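Local structure of glyoxalase family protein (Enterococcus faecalis, 2P25) at residues K20-E25 / F115-L120. The protein belongs to the glyoxalase/bleomycin resistance protein/dioxygenase superfamily, whose members are built from paired beta-alpha-beta-beta-beta modules, and forms an assembly of two chains. Numbering follows the deposited sequence.
Sequences KNFYVE and FDPDGL
Where helix 16-26 passes the hairpin loop between strands 110-115 and 121-125, the backbones come nearest at Phe-22 and Asp-116, whose CA atoms lie 7.2 Å apart; residues 116-119 form a type I beta turn, and the helix widens to a pi-type turn over 20-25. Phe-22 points at the loop with CG anti to its backbone N (chi1 -174°), which lays one ring face against the start of the turn. Two CH-pi contacts share that face: Pro-117 CD sits 3.8 Å from the ring centroid and Asp-116 CA 4.0 Å. Pro-117 CG also reaches back to Phe-22 CB at 3.6 Å, so the proline covers the root of the side chain while Asp-116 CA and CB pack near its far end. Tyr-23, the next residue, directs its hydroxyl to the same aspartate: Tyr-23 OH donates to the anti lone pair of Asp-116 OD2, 2.7 Å away, and OD2 lies at the edge of the phenol ring. The Tyr-23 ring and the Asp-116 carboxylate are turned 80° from each other. The other oxygen turns inward on the loop, where Asp-116 OD1 accepts from Asp-118 N at 2.8 Å, an Asx turn, and from Leu-120 N at 3.0 Å, the two donors approaching from opposite faces of the carboxylate plane. Beyond the contact, Phe-22 also packs on Leu-122, Tyr-23 on Ile-11, and Leu-120 touches Leu-74 of the second subunit. The buried carboxylate is thus gripped by three bonds that fix its rotation, one oxygen holding the turn and the other the helix; these donors would probably stabilise its negative charge, while the Phe-22 face packs on the turn beside this polar link between helix and loop.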
loop_
_atom_site.group_PDB
_atom_site.type_symbol
_atom_site.label_atom_id
_atom_site.label_comp_id
_atom_site.label_asym_id
_atom_site.label_seq_id
_atom_site.Cartn_x
_atom_site.Cartn_y
_atom_site.Cartn_z
ATOM N N LYS A 20 5.475 8.712 15.104
ATOM C CA LYS A 20 5.468 10.186 14.990
ATOM C C LYS A 20 6.830 10.714 14.515
ATOM O O LYS A 20 6.895 11.584 13.642
ATOM C CB LYS A 20 5.079 10.854 16.327
ATOM C CG LYS A 20 3.642 10.607 16.787
ATOM C CD LYS A 20 2.646 11.230 15.827
ATOM C CE LYS A 20 1.278 11.500 16.487
ATOM N NZ LYS A 20 1.265 12.718 17.356
ATOM N N ASN A 21 7.916 10.175 15.074
ATOM C CA ASN A 21 9.256 10.651 14.719
ATOM C C ASN A 21 9.505 10.443 13.221
ATOM O O ASN A 21 9.996 11.339 12.529
ATOM C CB ASN A 21 10.278 9.916 15.579
ATOM C CG ASN A 21 11.698 10.369 15.342
ATOM O OD1 ASN A 21 12.066 11.525 15.612
ATOM N ND2 ASN A 21 12.523 9.448 14.857
ATOM N N PHE A 22 9.105 9.288 12.710
ATOM C CA PHE A 22 9.398 8.934 11.320
ATOM C C PHE A 22 8.417 9.574 10.336
ATOM O O PHE A 22 8.817 10.334 9.448
ATOM C CB PHE A 22 9.408 7.406 11.168
ATOM C CG PHE A 22 9.840 6.929 9.803
ATOM C CD1 PHE A 22 11.205 6.666 9.532
ATOM C CD2 PHE A 22 8.893 6.698 8.806
ATOM C CE1 PHE A 22 11.602 6.187 8.252
ATOM C CE2 PHE A 22 9.262 6.210 7.525
ATOM C CZ PHE A 22 10.638 5.984 7.239
ATOM N N TYR A 23 7.134 9.263 10.466
ATOM C CA TYR A 23 6.164 9.724 9.467
ATOM C C TYR A 23 5.805 11.203 9.547
ATOM O O TYR A 23 5.641 11.860 8.535
ATOM C CB TYR A 23 4.898 8.867 9.506
ATOM C CG TYR A 23 5.121 7.484 8.963
ATOM C CD1 TYR A 23 5.128 7.255 7.596
ATOM C CD2 TYR A 23 5.346 6.386 9.823
ATOM C CE1 TYR A 23 5.338 5.990 7.076
ATOM C CE2 TYR A 23 5.564 5.102 9.305
ATOM C CZ TYR A 23 5.544 4.914 7.934
ATOM O OH TYR A 23 5.738 3.673 7.368
ATOM N N VAL A 24 5.653 11.708 10.765
ATOM C CA VAL A 24 5.271 13.093 10.941
ATOM C C VAL A 24 6.504 13.989 10.901
ATOM O O VAL A 24 6.567 14.919 10.080
ATOM C CB VAL A 24 4.439 13.288 12.226
ATOM C CG1 VAL A 24 4.118 14.795 12.457
ATOM C CG2 VAL A 24 3.131 12.442 12.152
ATOM N N GLU A 25 7.477 13.741 11.776
ATOM C CA GLU A 25 8.600 14.672 11.899
ATOM C C GLU A 25 9.566 14.648 10.713
ATOM O O GLU A 25 10.006 15.706 10.245
ATOM C CB GLU A 25 9.327 14.515 13.258
ATOM C CG GLU A 25 8.438 14.832 14.492
ATOM C CD GLU A 25 7.866 16.257 14.486
ATOM O OE1 GLU A 25 8.567 17.192 14.022
ATOM O OE2 GLU A 25 6.715 16.445 14.948
ATOM N N PHE A 115 13.552 2.318 4.779
ATOM C CA PHE A 115 12.666 1.430 5.539
ATOM C C PHE A 115 12.128 2.173 6.709
ATOM O O PHE A 115 12.820 2.995 7.311
ATOM C CB PHE A 115 13.449 0.189 6.001
ATOM C CG PHE A 115 14.002 -0.588 4.854
ATOM C CD1 PHE A 115 13.243 -1.586 4.256
ATOM C CD2 PHE A 115 15.269 -0.274 4.314
ATOM C CE1 PHE A 115 13.736 -2.269 3.135
ATOM C CE2 PHE A 115 15.751 -0.946 3.202
ATOM C CZ PHE A 115 14.994 -1.939 2.617
ATOM N N ASP A 116 10.861 1.894 7.017
ATOM C CA ASP A 116 10.231 2.492 8.200
ATOM C C ASP A 116 10.749 1.797 9.474
ATOM O O ASP A 116 11.544 0.849 9.391
ATOM C CB ASP A 116 8.692 2.598 8.010
ATOM C CG ASP A 116 7.897 1.420 8.629
ATOM O OD1 ASP A 116 8.463 0.391 8.989
ATOM O OD2 ASP A 116 6.658 1.583 8.746
ATOM N N PRO A 117 10.379 2.309 10.654
ATOM C CA PRO A 117 10.926 1.790 11.902
ATOM C C PRO A 117 10.680 0.297 12.112
ATOM O O PRO A 117 11.396 -0.330 12.923
ATOM C CB PRO A 117 10.189 2.613 12.979
ATOM C CG PRO A 117 9.932 3.975 12.243
ATOM C CD PRO A 117 9.517 3.496 10.865
ATOM N N ASP A 118 9.633 -0.238 11.475
ATOM C CA ASP A 118 9.302 -1.675 11.536
ATOM C C ASP A 118 9.743 -2.438 10.281
ATOM O O ASP A 118 9.336 -3.595 10.047
ATOM C CB ASP A 118 7.804 -1.856 11.793
ATOM C CG ASP A 118 7.415 -1.365 13.158
ATOM O OD1 ASP A 118 8.020 -1.817 14.160
ATOM O OD2 ASP A 118 6.555 -0.501 13.217
ATOM N N GLY A 119 10.598 -1.807 9.492
ATOM C CA GLY A 119 11.186 -2.496 8.331
ATOM C C GLY A 119 10.324 -2.531 7.079
ATOM O O GLY A 119 10.599 -3.324 6.161
ATOM N N LEU A 120 9.291 -1.683 7.015
ATOM C CA LEU A 120 8.473 -1.591 5.803
ATOM C C LEU A 120 9.312 -0.971 4.699
ATOM O O LEU A 120 9.836 0.130 4.890
ATOM C CB LEU A 120 7.233 -0.717 6.027
ATOM C CG LEU A 120 6.326 -0.554 4.787
ATOM C CD1 LEU A 120 5.811 -1.919 4.200
ATOM C CD2 LEU A 120 5.168 0.362 5.137
#